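Local coordinates for SusD-like carbohydrate binding protein BF1063 (Bacteroides fragilis NCTC 9343, PDB 3I4G), which probably binds glycans at the outer membrane of Bacteroides as a SusD-family lipoprotein that helps capture carbohydrate for uptake, at residues A[64-69]-A[278-283]; A[190-195]-A[252-257]; A[202-207]-A[218-223]; A[405-410]-A[427-432]. All coordinates share one frame; numbering follows the deposited sequence. Where two conformers were deposited one is given.

Contact 1: A[64-69]-A[278-283]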
loop_
_atom_site.group_PDB
_atom_site.type_symbol
_atom_site.label_atom_id
_atom_site.label_comp_id
_atom_site.label_asym_id
_atom_site.label_seq_id
_atom_site.Cartn_x
_atom_site.Cartn_y
_atom_site.Cartn_z
ATOM N N PHE A 64 -12.468 -4.947 -0.198
ATOM C CA PHE A 64 -13.547 -4.633 0.730
ATOM C C PHE A 64 -13.119 -5.055 2.122
ATOM O O PHE A 64 -12.355 -5.994 2.302
ATOM C CB PHE A 64 -14.790 -5.377 0.290
ATOM C CG PHE A 64 -16.029 -5.140 1.135
ATOM C CD1 PHE A 64 -16.712 -3.945 1.010
ATOM C CD2 PHE A 64 -16.578 -6.126 1.921
ATOM C CE1 PHE A 64 -17.895 -3.697 1.741
ATOM C CE2 PHE A 64 -17.746 -5.899 2.628
ATOM C CZ PHE A 64 -18.411 -4.678 2.539
ATOM N N ASP A 65 -13.639 -4.349 3.116
ATOM C CA ASP A 65 -13.372 -4.653 4.516
ATOM C C ASP A 65 -14.452 -5.589 5.038
ATOM O O ASP A 65 -15.624 -5.256 4.942
ATOM C CB ASP A 65 -13.369 -3.345 5.315
ATOM C CG ASP A 65 -12.764 -3.493 6.660
ATOM O OD1 ASP A 65 -13.387 -4.103 7.520
ATOM O OD2 ASP A 65 -11.641 -3.018 6.902
ATOM N N ARG A 66 -14.073 -6.745 5.581
ATOM C CA ARG A 66 -15.078 -7.714 6.075
ATOM C C ARG A 66 -15.995 -7.072 7.094
ATOM O O ARG A 66 -17.094 -7.559 7.282
ATOM C CB ARG A 66 -14.397 -8.933 6.700
ATOM C CG ARG A 66 -15.299 -10.169 6.871
ATOM C CD ARG A 66 -14.945 -11.030 8.098
ATOM N NE ARG A 66 -15.267 -10.267 9.286
ATOM C CZ ARG A 66 -14.415 -9.794 10.165
ATOM N NH1 ARG A 66 -13.138 -10.163 10.190
ATOM N NH2 ARG A 66 -14.885 -9.000 11.118
ATOM N N ARG A 67 -15.515 -6.068 7.842
ATOM C CA ARG A 67 -16.360 -5.425 8.865
ATOM C C ARG A 67 -17.548 -4.692 8.229
ATOM O O ARG A 67 -18.509 -4.374 8.936
ATOM C CB ARG A 67 -15.551 -4.490 9.767
ATOM C CG ARG A 67 -14.503 -5.268 10.559
ATOM C CD ARG A 67 -13.465 -4.444 11.254
ATOM N NE ARG A 67 -12.641 -3.742 10.289
ATOM C CZ ARG A 67 -11.555 -3.053 10.572
ATOM N NH1 ARG A 67 -11.151 -2.902 11.828
ATOM N NH2 ARG A 67 -10.876 -2.488 9.595
ATOM N N GLY A 68 -17.495 -4.430 6.922
ATOM C CA GLY A 68 -18.654 -3.933 6.227
ATOM C C GLY A 68 -18.823 -2.444 6.063
ATOM O O GLY A 68 -17.991 -1.626 6.480
ATOM N N GLU A 69 -19.955 -2.099 5.459
ATOM C CA GLU A 69 -20.235 -0.739 5.036
ATOM C C GLU A 69 -20.416 0.228 6.177
ATOM O O GLU A 69 -20.247 1.434 5.955
ATOM C CB GLU A 69 -21.485 -0.721 4.143
ATOM C CG GLU A 69 -21.289 -1.447 2.796
ATOM C CD GLU A 69 -22.583 -1.865 2.206
ATOM O OE1 GLU A 69 -23.237 -2.770 2.780
ATOM O OE2 GLU A 69 -22.929 -1.335 1.135
ATOM N N TRP A 278 -9.205 -14.584 10.509
ATOM C CA TRP A 278 -10.485 -13.894 10.612
ATOM C C TRP A 278 -11.014 -13.327 9.285
ATOM O O TRP A 278 -12.066 -12.675 9.271
ATOM C CB TRP A 278 -10.378 -12.782 11.663
ATOM C CG TRP A 278 -10.036 -13.275 13.050
ATOM C CD1 TRP A 278 -10.332 -14.502 13.585
ATOM C CD2 TRP A 278 -9.412 -12.521 14.083
ATOM N NE1 TRP A 278 -9.903 -14.557 14.899
ATOM C CE2 TRP A 278 -9.324 -13.360 15.224
ATOM C CE3 TRP A 278 -8.876 -11.231 14.144
ATOM C CZ2 TRP A 278 -8.750 -12.920 16.433
ATOM C CZ3 TRP A 278 -8.314 -10.808 15.345
ATOM C CH2 TRP A 278 -8.221 -11.654 16.441
ATOM N N SER A 279 -10.299 -13.530 8.178
ATOM C CA SER A 279 -10.772 -13.131 6.839
ATOM C C SER A 279 -11.114 -11.662 6.735
ATOM O O SER A 279 -12.089 -11.289 6.099
ATOM C CB SER A 279 -11.990 -13.968 6.399
ATOM O OG SER A 279 -11.705 -15.366 6.429
ATOM N N LEU A 280 -10.311 -10.785 7.324
ATOM C CA LEU A 280 -10.657 -9.342 7.270
ATOM C C LEU A 280 -10.452 -8.731 5.884
ATOM O O LEU A 280 -11.201 -7.856 5.490
ATOM C CB LEU A 280 -9.873 -8.566 8.329
ATOM C CG LEU A 280 -10.235 -7.078 8.453
ATOM C CD1 LEU A 280 -11.718 -6.878 8.694
ATOM C CD2 LEU A 280 -9.434 -6.371 9.544
ATOM N N VAL A 281 -9.403 -9.163 5.165
ATOM C CA VAL A 281 -9.014 -8.620 3.833
ATOM C C VAL A 281 -9.699 -9.369 2.704
ATOM O O VAL A 281 -9.471 -10.546 2.540
ATOM C CB VAL A 281 -7.487 -8.675 3.643
ATOM C CG1 VAL A 281 -7.121 -8.071 2.295
ATOM C CG2 VAL A 281 -6.806 -7.972 4.790
ATOM N N ASN A 282 -10.606 -8.715 1.950
ATOM C CA ASN A 282 -11.427 -9.379 0.927
ATOM C C ASN A 282 -11.336 -8.721 -0.464
ATOM O O ASN A 282 -11.992 -7.704 -0.719
ATOM C CB ASN A 282 -12.912 -9.348 1.367
ATOM C CG ASN A 282 -13.231 -9.984 2.723
ATOM O OD1 ASN A 282 -14.320 -9.759 3.233
ATOM N ND2 ASN A 282 -12.355 -10.848 3.261
ATOM N N PRO A 283 -10.516 -9.263 -1.375
ATOM C CA PRO A 283 -10.466 -8.716 -2.736
ATOM C C PRO A 283 -11.824 -8.709 -3.399
ATOM O O PRO A 283 -12.655 -9.552 -3.128
ATOM C CB PRO A 283 -9.487 -9.657 -3.452
ATOM C CG PRO A 283 -8.619 -10.220 -2.339
ATOM C CD PRO A 283 -9.565 -10.352 -1.169
#

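Contact 2: A[190-195]-A[252-257]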
loop_
_atom_site.group_PDB
_atom_site.type_symbol
_atom_site.label_atom_id
_atom_site.label_comp_id
_atom_site.label_asym_id
_atom_site.label_seq_id
_atom_site.Cartn_x
_atom_site.Cartn_y
_atom_site.Cartn_z
ATOM N N GLY A 190 22.723 -6.852 8.017
ATOM C CA GLY A 190 22.441 -6.403 9.370
ATOM C C GLY A 190 21.714 -5.096 9.480
ATOM O O GLY A 190 21.219 -4.771 10.547
ATOM N N GLU A 191 21.666 -4.334 8.393
ATOM C CA GLU A 191 20.965 -3.064 8.359
ATOM C C GLU A 191 19.629 -3.158 7.589
ATOM O O GLU A 191 18.980 -2.151 7.293
ATOM C CB GLU A 191 21.903 -1.993 7.773
ATOM C CG GLU A 191 23.018 -1.598 8.731
ATOM C CD GLU A 191 23.983 -0.585 8.163
ATOM O OE1 GLU A 191 23.723 -0.068 7.070
ATOM O OE2 GLU A 191 25.021 -0.400 8.835
ATOM N N ALA A 192 19.141 -4.386 7.357
ATOM C CA ALA A 192 17.864 -4.565 6.687
ATOM C C ALA A 192 16.777 -3.768 7.356
ATOM O O ALA A 192 16.622 -3.857 8.570
ATOM C CB ALA A 192 17.474 -6.061 6.672
ATOM N N GLY A 193 16.042 -2.992 6.563
ATOM C CA GLY A 193 14.986 -2.146 7.070
ATOM C C GLY A 193 15.384 -0.685 7.120
ATOM O O GLY A 193 14.532 0.189 7.106
ATOM N N ARG A 194 16.677 -0.407 7.188
ATOM C CA ARG A 194 17.156 1.000 7.229
ATOM C C ARG A 194 16.950 1.670 5.876
ATOM O O ARG A 194 17.012 1.019 4.815
ATOM C CB ARG A 194 18.626 1.072 7.608
ATOM C CG ARG A 194 18.989 0.467 8.951
ATOM C CD ARG A 194 18.866 1.382 10.119
ATOM N NE ARG A 194 19.844 2.492 10.142
ATOM C CZ ARG A 194 21.083 2.455 10.620
ATOM N NH1 ARG A 194 21.648 1.333 11.021
ATOM N NH2 ARG A 194 21.814 3.551 10.595
ATOM N N ALA A 195 16.689 2.969 5.895
ATOM C CA ALA A 195 16.459 3.754 4.670
ATOM C C ALA A 195 17.718 3.978 3.842
ATOM O O ALA A 195 18.719 4.419 4.366
ATOM C CB ALA A 195 15.832 5.121 5.010
ATOM N N ILE A 252 13.225 -2.097 -2.162
ATOM C CA ILE A 252 14.073 -0.951 -1.812
ATOM C C ILE A 252 13.846 -0.522 -0.377
ATOM O O ILE A 252 14.803 -0.278 0.350
ATOM C CB ILE A 252 13.814 0.193 -2.792
ATOM C CG1 ILE A 252 14.396 -0.168 -4.161
ATOM C CG2 ILE A 252 14.440 1.514 -2.297
ATOM C CD1 ILE A 252 13.913 0.705 -5.335
ATOM N N PHE A 253 12.581 -0.405 0.014
ATOM C CA PHE A 253 12.197 -0.016 1.380
ATOM C C PHE A 253 11.073 -0.947 1.798
ATOM O O PHE A 253 10.143 -1.172 1.032
ATOM C CB PHE A 253 11.812 1.473 1.472
ATOM C CG PHE A 253 11.619 1.957 2.889
ATOM C CD1 PHE A 253 12.686 2.059 3.752
ATOM C CD2 PHE A 253 10.369 2.313 3.359
ATOM C CE1 PHE A 253 12.495 2.427 5.076
ATOM C CE2 PHE A 253 10.197 2.713 4.689
ATOM C CZ PHE A 253 11.248 2.757 5.533
ATOM N N TYR A 254 11.120 -1.449 3.018
ATOM C CA TYR A 254 10.178 -2.456 3.490
ATOM C C TYR A 254 10.106 -2.461 4.988
ATOM O O TYR A 254 10.977 -1.878 5.686
ATOM C CB TYR A 254 10.615 -3.841 2.978
ATOM C CG TYR A 254 12.062 -4.161 3.222
ATOM C CD1 TYR A 254 12.497 -4.580 4.487
ATOM C CD2 TYR A 254 13.007 -4.045 2.201
ATOM C CE1 TYR A 254 13.867 -4.876 4.699
ATOM C CE2 TYR A 254 14.327 -4.345 2.409
ATOM C CZ TYR A 254 14.753 -4.762 3.641
ATOM O OH TYR A 254 16.106 -5.046 3.842
ATOM N N ILE A 255 9.084 -3.137 5.515
ATOM C CA ILE A 255 8.945 -3.387 6.942
ATOM C C ILE A 255 9.153 -4.876 7.185
ATOM O O ILE A 255 8.431 -5.705 6.618
ATOM C CB ILE A 255 7.562 -2.973 7.481
ATOM C CG1 ILE A 255 7.122 -1.579 7.022
ATOM C CG2 ILE A 255 7.597 -3.088 8.992
ATOM C CD1 ILE A 255 8.122 -0.433 7.356
ATOM N N GLN A 256 10.168 -5.211 7.987
ATOM C CA GLN A 256 10.444 -6.573 8.350
ATOM C C GLN A 256 9.906 -6.826 9.756
ATOM O O GLN A 256 10.226 -6.074 10.670
ATOM C CB GLN A 256 11.945 -6.867 8.309
ATOM C CG GLN A 256 12.287 -8.254 8.785
ATOM C CD GLN A 256 13.727 -8.557 8.612
ATOM O OE1 GLN A 256 14.581 -7.979 9.314
ATOM N NE2 GLN A 256 14.025 -9.478 7.740
ATOM N N TYR A 257 9.137 -7.892 9.929
ATOM C CA TYR A 257 8.608 -8.349 11.202
ATOM C C TYR A 257 9.331 -9.627 11.590
ATOM O O TYR A 257 9.401 -10.560 10.808
ATOM C CB TYR A 257 7.118 -8.587 11.066
ATOM C CG TYR A 257 6.306 -7.379 10.694
ATOM C CD1 TYR A 257 6.068 -7.048 9.383
ATOM C CD2 TYR A 257 5.711 -6.596 11.677
ATOM C CE1 TYR A 257 5.317 -5.943 9.040
ATOM C CE2 TYR A 257 4.963 -5.487 11.359
ATOM C CZ TYR A 257 4.771 -5.172 10.051
ATOM O OH TYR A 257 3.987 -4.087 9.737
HETATM O O HOH W 1 11.998 -0.692 7.923
HETATM O O HOH W 2 15.747 1.433 2.255
#

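Contact 3: A[202-207]-A[218-223]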
loop_
_atom_site.group_PDB
_atom_site.type_symbol
_atom_site.label_atom_id
_atom_site.label_comp_id
_atom_site.label_asym_id
_atom_site.label_seq_id
_atom_site.Cartn_x
_atom_site.Cartn_y
_atom_site.Cartn_z
ATOM N N ALA A 202 12.682 7.473 -4.131
ATOM C CA ALA A 202 11.383 6.966 -4.536
ATOM C C ALA A 202 10.286 7.818 -3.928
ATOM O O ALA A 202 9.306 8.138 -4.594
ATOM C CB ALA A 202 11.230 5.512 -4.128
ATOM N N PHE A 203 10.442 8.203 -2.655
ATOM C CA PHE A 203 9.480 9.122 -2.067
ATOM C C PHE A 203 9.544 10.513 -2.690
ATOM O O PHE A 203 8.511 11.163 -2.833
ATOM C CB PHE A 203 9.619 9.189 -0.545
ATOM C CG PHE A 203 8.880 8.091 0.143
ATOM C CD1 PHE A 203 7.554 8.278 0.492
ATOM C CD2 PHE A 203 9.463 6.865 0.419
ATOM C CE1 PHE A 203 6.818 7.277 1.106
ATOM C CE2 PHE A 203 8.723 5.861 1.063
ATOM C CZ PHE A 203 7.393 6.066 1.358
ATOM N N LEU A 204 10.726 10.942 -3.085
ATOM C CA LEU A 204 10.843 12.178 -3.866
ATOM C C LEU A 204 10.019 12.069 -5.134
ATOM O O LEU A 204 9.269 12.989 -5.481
ATOM C CB LEU A 204 12.308 12.452 -4.231
ATOM C CG LEU A 204 12.606 13.625 -5.131
ATOM C CD1 LEU A 204 12.089 14.931 -4.495
ATOM C CD2 LEU A 204 14.101 13.717 -5.394
ATOM N N GLY A 205 10.183 10.986 -5.880
ATOM C CA GLY A 205 9.390 10.778 -7.076
ATOM C C GLY A 205 7.907 10.772 -6.821
ATOM O O GLY A 205 7.151 11.398 -7.579
ATOM N N ARG A 206 7.445 10.088 -5.774
ATOM C CA ARG A 206 6.026 10.106 -5.472
ATOM C C ARG A 206 5.557 11.525 -5.112
ATOM O O ARG A 206 4.441 11.933 -5.486
ATOM C CB ARG A 206 5.673 9.171 -4.298
ATOM C CG ARG A 206 5.729 7.676 -4.550
ATOM C CD ARG A 206 5.212 6.969 -3.320
ATOM N NE ARG A 206 5.038 5.534 -3.488
ATOM C CZ ARG A 206 4.504 4.792 -2.549
ATOM N NH1 ARG A 206 4.172 5.340 -1.379
ATOM N NH2 ARG A 206 4.325 3.511 -2.754
ATOM N N THR A 207 6.381 12.266 -4.394
ATOM C CA THR A 207 6.039 13.664 -4.042
ATOM C C THR A 207 5.862 14.471 -5.313
ATOM O O THR A 207 4.890 15.219 -5.466
ATOM C CB THR A 207 7.127 14.265 -3.162
ATOM O OG1 THR A 207 7.196 13.534 -1.939
ATOM C CG2 THR A 207 6.850 15.754 -2.841
ATOM N N ALA A 218 10.063 12.053 -13.093
ATOM C CA ALA A 218 10.786 11.151 -13.979
ATOM C C ALA A 218 12.260 11.122 -13.602
ATOM O O ALA A 218 12.872 10.056 -13.570
ATOM C CB ALA A 218 10.634 11.591 -15.430
ATOM N N LYS A 219 12.841 12.280 -13.312
ATOM C CA LYS A 219 14.246 12.340 -12.942
ATOM C C LYS A 219 14.535 11.578 -11.644
ATOM O O LYS A 219 15.536 10.891 -11.573
ATOM C CB LYS A 219 14.782 13.805 -12.890
ATOM C CG LYS A 219 16.268 13.828 -12.452
ATOM C CD LYS A 219 16.962 15.160 -12.527
ATOM C CE LYS A 219 18.496 14.971 -12.349
ATOM N NZ LYS A 219 18.908 14.236 -11.121
ATOM N N ALA A 220 13.697 11.718 -10.620
ATOM C CA ALA A 220 13.904 11.006 -9.368
ATOM C C ALA A 220 13.896 9.496 -9.581
ATOM O O ALA A 220 14.786 8.786 -9.127
ATOM C CB ALA A 220 12.840 11.421 -8.328
ATOM N N PHE A 221 12.895 8.994 -10.294
ATOM C CA PHE A 221 12.834 7.550 -10.539
ATOM C C PHE A 221 13.991 7.108 -11.451
ATOM O O PHE A 221 14.575 6.049 -11.224
ATOM C CB PHE A 221 11.491 7.150 -11.122
ATOM C CG PHE A 221 10.308 7.348 -10.179
ATOM C CD1 PHE A 221 10.294 6.799 -8.923
ATOM C CD2 PHE A 221 9.204 8.072 -10.578
ATOM C CE1 PHE A 221 9.194 6.965 -8.088
ATOM C CE2 PHE A 221 8.105 8.238 -9.749
ATOM C CZ PHE A 221 8.096 7.691 -8.506
ATOM N N HIS A 222 14.322 7.910 -12.457
ATOM C CA HIS A 222 15.421 7.573 -13.367
ATOM C C HIS A 222 16.771 7.575 -12.640
ATOM O O HIS A 222 17.671 6.829 -13.024
ATOM C CB HIS A 222 15.395 8.528 -14.547
ATOM C CG HIS A 222 16.197 8.078 -15.721
ATOM N ND1 HIS A 222 16.258 6.760 -16.143
ATOM C CD2 HIS A 222 16.872 8.801 -16.642
ATOM C CE1 HIS A 222 17.018 6.693 -17.224
ATOM N NE2 HIS A 222 17.385 7.917 -17.558
ATOM N N ASP A 223 16.918 8.391 -11.594
ATOM C CA ASP A 223 18.138 8.386 -10.777
ATOM C C ASP A 223 18.304 7.056 -10.067
ATOM O O ASP A 223 19.409 6.553 -9.949
ATOM C CB ASP A 223 18.137 9.511 -9.728
ATOM C CG ASP A 223 18.368 10.903 -10.304
ATOM O OD1 ASP A 223 18.808 11.019 -11.456
ATOM O OD2 ASP A 223 18.136 11.896 -9.541
#

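Contact 4: A[405-410]-A[427-432]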
loop_
_atom_site.group_PDB
_atom_site.type_symbol
_atom_site.label_atom_id
_atom_site.label_comp_id
_atom_site.label_asym_id
_atom_site.label_seq_id
_atom_site.Cartn_x
_atom_site.Cartn_y
_atom_site.Cartn_z
ATOM N N ILE A 405 8.119 8.300 -26.147
ATOM C CA ILE A 405 8.311 6.967 -25.641
ATOM C C ILE A 405 8.784 6.091 -26.792
ATOM O O ILE A 405 8.202 6.109 -27.879
ATOM C CB ILE A 405 7.010 6.417 -25.086
ATOM C CG1 ILE A 405 6.387 7.404 -24.070
ATOM C CG2 ILE A 405 7.245 5.031 -24.499
ATOM C CD1 ILE A 405 7.273 7.733 -22.897
ATOM N N THR A 406 9.879 5.388 -26.561
ATOM C CA THR A 406 10.448 4.467 -27.525
ATOM C C THR A 406 10.261 3.036 -27.056
ATOM O O THR A 406 10.007 2.776 -25.877
ATOM C CB THR A 406 11.947 4.679 -27.692
ATOM O OG1 THR A 406 12.635 4.351 -26.476
ATOM C CG2 THR A 406 12.261 6.128 -28.097
ATOM N N GLN A 407 10.423 2.089 -27.966
ATOM C CA GLN A 407 10.358 0.697 -27.567
ATOM C C GLN A 407 11.458 0.398 -26.538
ATOM O O GLN A 407 11.241 -0.403 -25.642
ATOM C CB GLN A 407 10.466 -0.242 -28.767
ATOM C CG GLN A 407 10.197 -1.694 -28.454
ATOM C CD GLN A 407 8.776 -1.899 -27.953
ATOM O OE1 GLN A 407 7.833 -1.403 -28.570
ATOM N NE2 GLN A 407 8.613 -2.635 -26.859
ATOM N N GLY A 408 12.623 1.030 -26.638
ATOM C CA GLY A 408 13.678 0.846 -25.656
ATOM C C GLY A 408 13.229 1.243 -24.260
ATOM O O GLY A 408 13.534 0.558 -23.268
ATOM N N ILE A 409 12.546 2.375 -24.157
ATOM C CA ILE A 409 12.014 2.825 -22.854
ATOM C C ILE A 409 10.964 1.849 -22.338
ATOM O O ILE A 409 10.957 1.513 -21.161
ATOM C CB ILE A 409 11.453 4.252 -22.947
ATOM C CG1 ILE A 409 12.598 5.233 -23.125
ATOM C CG2 ILE A 409 10.624 4.635 -21.699
ATOM C CD1 ILE A 409 12.157 6.648 -23.556
ATOM N N LEU A 410 10.080 1.380 -23.214
ATOM C CA LEU A 410 9.091 0.391 -22.796
ATOM C C LEU A 410 9.797 -0.861 -22.296
ATOM O O LEU A 410 9.410 -1.437 -21.286
ATOM C CB LEU A 410 8.127 0.042 -23.940
ATOM C CG LEU A 410 7.229 1.147 -24.470
ATOM C CD1 LEU A 410 6.487 0.690 -25.714
ATOM C CD2 LEU A 410 6.227 1.616 -23.390
ATOM N N PRO A 427 4.994 -8.422 -24.120
ATOM C CA PRO A 427 5.410 -7.024 -24.055
ATOM C C PRO A 427 4.459 -6.026 -24.724
ATOM O O PRO A 427 3.725 -6.357 -25.669
ATOM C CB PRO A 427 6.757 -7.024 -24.788
ATOM C CG PRO A 427 6.780 -8.244 -25.581
ATOM C CD PRO A 427 5.958 -9.244 -24.861
ATOM N N VAL A 428 4.438 -4.831 -24.145
ATOM C CA VAL A 428 3.732 -3.663 -24.651
ATOM C C VAL A 428 4.577 -3.005 -25.733
ATOM O O VAL A 428 5.787 -2.902 -25.593
ATOM C CB VAL A 428 3.467 -2.655 -23.502
ATOM C CG1 VAL A 428 2.926 -1.324 -24.014
ATOM C CG2 VAL A 428 2.503 -3.268 -22.483
ATOM N N THR A 429 3.926 -2.537 -26.795
ATOM C CA THR A 429 4.569 -1.817 -27.890
ATOM C C THR A 429 3.943 -0.436 -28.135
ATOM O O THR A 429 4.452 0.336 -28.975
ATOM C CB THR A 429 4.508 -2.651 -29.212
ATOM O OG1 THR A 429 3.138 -2.921 -29.546
ATOM C CG2 THR A 429 5.237 -3.984 -29.031
ATOM N N GLU A 430 2.888 -0.118 -27.384
ATOM C CA GLU A 430 2.133 1.123 -27.548
ATOM C C GLU A 430 2.962 2.310 -27.159
ATOM O O GLU A 430 3.442 2.362 -26.021
ATOM C CB GLU A 430 0.868 1.119 -26.679
ATOM C CG GLU A 430 0.061 2.428 -26.807
ATOM C CD GLU A 430 -0.415 2.605 -28.228
ATOM O OE1 GLU A 430 -1.251 1.779 -28.662
ATOM O OE2 GLU A 430 0.048 3.543 -28.908
ATOM N N VAL A 431 3.104 3.283 -28.074
ATOM C CA VAL A 431 3.874 4.494 -27.738
ATOM C C VAL A 431 3.030 5.789 -27.833
ATOM O O VAL A 431 3.566 6.859 -27.518
ATOM C CB VAL A 431 5.147 4.632 -28.606
ATOM C CG1 VAL A 431 6.077 3.397 -28.393
ATOM C CG2 VAL A 431 4.783 4.850 -30.083
ATOM N N THR A 432 1.759 5.685 -28.233
ATOM C CA THR A 432 0.845 6.844 -28.323
ATOM C C THR A 432 0.464 7.251 -26.892
ATOM O O THR A 432 -0.115 6.464 -26.160
ATOM C CB THR A 432 -0.355 6.530 -29.143
ATOM O OG1 THR A 432 0.085 6.288 -30.501
ATOM C CG2 THR A 432 -1.337 7.704 -29.150
HETATM O O HOH W 3 5.200 8.826 -27.428
HETATM O O HOH W 4 6.745 -0.000 -30.533
#

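Contact 1: A[64-69]-A[278-283]
Trp278 meets Arg66 through its backbone: Trp278 O takes a hydrogen bond from Arg66 NH1 at 2.9 Å, the donor standing above the carbonyl plane. Arginine suits the place because its long chain, bent at chi2 and chi3, can lay CB, CG and CD along the backbone carbonyl of Ser279 before the guanidinium turns up to Trp278. Ser279 O also accepts Asn282 ND2, so the loop is tied to the strand that follows. Leu280 is the apolar centre. Its O receives Arg66 N at 3.1 Å, while CD1 lies 3.4 Å from Asp65 OD1 and CD2 sits 4.0 Å above the centre of the Arg67 guanidinium plane. That guanidinium is held side-on by Asp65, NE to OD1 at 2.9 Å and NH2 to OD2 at 2.8 Å; OD1 accepts Arg67 N as well, which closes an Asx turn. His51 and His58 add further bonds to the pair. Val281 stands opposite Asp65 in a non-hydrogen-bonded antiparallel pair. Asn282 pairs with Phe64 in the hydrogen-bonded one, Phe64 N giving to Asn282 O at 2.8 Å and Asn282 N to Phe64 O at 3.3 Å. This two-stranded sheet joins distant parts of the chain, and Asn282 OD1 reaches on to Arg357 N. Arg66 NH2 forms a salt bridge with the sulfonate of a buffer molecule, probably from the crystallisation liquor. The two-point grip of Asp65 probably offsets the charge of Arg67, and Leu280 CD2 packs over a guanidinium whose polar edge is already engaged.

Contact 2: A[190-195]-A[252-257]
Tyr254 and Gly193 bury equal areas here, and the tyrosine ring lies obliquely against N and CA of the glycine. Tyr254 CE1 comes within 3.4 Å of Gly193 N. With chi1 at 49°, CG lies between the backbone N and the carbonyl carbon, a rotamer that swings the ring across to the loop. The hydroxyl then reaches Ala192, whose CB is 3.3 Å from Tyr254 OH; a methyl is small enough to take a phenol so close. Gly193 fills the third position of a type II turn from Glu191 to Arg194, closed by Arg194 N to Glu191 O. Its phi of 104° would jam a CB against the carbonyl O of Ala192, which is why glycine suits the position.

The turn leads into helix 197-211, and the strand it faces, 254-257, pairs antiparallel with strand 380-386. Ile252 and Phe253 both face Ile385 in a classic beta bulge, where the chain turns a corner. At this corner Phe253, the third large contributor, sends CE1 to within 3.6 Å of Gly193 O and 4.3 Å of Ala195 CB. Trp48 and Phe127 meet the Phe253 ring edge-to-face, and Val384 and Ala199 also pack on it.

Water supplies the polar link between the two backbones. One molecule donates to Gly193 O at 2.8 Å and to Tyr254 O at 2.7 Å, and a second, lying in the plane of the Phe253 ring at its edge, donates to both Arg194 O and Ile252 O.

Contact 3: A[202-207]-A[218-223]
A nearly antiparallel helical hairpin, of the kind that builds the TPR-like helical framework of SusD proteins, brings helix 197-211 against helix 214-227. The axes of the two short segments approach to 7.9 Å and cross at -161°. Such closeness depends on small residues: Gly205 faces Ala220, their CA atoms 5.1 Å apart, and Ala220 CB rests 3.6 Å from Gly205 N. Leu204 borders this spot, its CG 3.9 Å from the same methyl. Phe221 supplies the bulk alongside. Its CG is anti to the carbonyl carbon (chi1 -66°), which carries the ring across to the glycine, and Gly205 CA sits over one face, offset toward the rim, as a CH-pi contact 4.0 Å from the ring centroid. CZ presses on Gly205 C at 3.5 Å, while CE1 comes obliquely to Ala202 O at 3.7 Å. With only hydrogens on its CA, Gly205 lets the Phe221 ring lie directly on the helix backbone. Val390 and Tyr394 also touch Phe221, joining the hairpin to helix 387-400. With no hydrogen bond crossing between the segments, the helices are held here by close van der Waals contact, probably helped by the weakly polar CA-H of Gly205 over the ring.

Contact 4: A[405-410]-A[427-432]
Leu410 pushes CD1 into the bend of segment 427-432, where it meets Glu430 O at 3.5 Å, Val428 O at 3.7 Å and Val431 CG1 at 3.8 Å. A branched aliphatic end suits a pocket walled by both backbone and valine. Beside it Gln407 NE2 gives a hydrogen bond to Val428 O (3.1 Å) that is nearly straight at 172°, lying in the carbonyl plane and close to the amide's own. The chain of Gln407, bent at chi2 (62°), brings the amide round to the backbone of 428-429, where Gln407 OE1 lies 3.4 Å from Thr429 CA, and a water donates to both Gln407 OE1 and Thr429 O. At the other end Val431 CB packs 3.5 Å from Ile405 O, and a second water joins Ile405 N to Val431 O.

Further out, Thr406 is the N-cap of helix 407-412: its OG1 accepts Ile409 N at 3.0 Å, fixing the first turn that presents Gln407 and Leu410. Asp411 OD1 also accepts from Gln407 NE2. Thr432 N gives to Glu430 OE2 just before helix 433-447, whose Leu436 packs on both Ile405 and Leu410. The contact thus ties the start of helix 407-412 to the loop between helices 414-418 and 433-447. Glu430 O is buried without a partner in the model, so the apolar seal around Leu410 probably comes at some polar cost, while amide and water bonds satisfy the neighbouring carbonyls.

Contacts 1 and 3 are buried; contacts 2 and 4 are only partly so, and water bridges the backbones in both. Contact 4 lies farthest from the centre of the chain, about 27 Å, against 16 or 17 Å for the others. Contacts 2 and 3 meet at helix 197-211: the loop 190-195 leads into it, Phe253 packs on it, and 202-207 lies on it. Helix 387-400 touches side chains of both contacts 3 and 4, which lie on the same side of the centre. Their chemistry follows: strand pairing in contact 1, backed by a salt bridge inside segment 64-69, apolar helix packing in contact 3, and mixed apolar and solvent-bridged bonding in contacts 2 and 4.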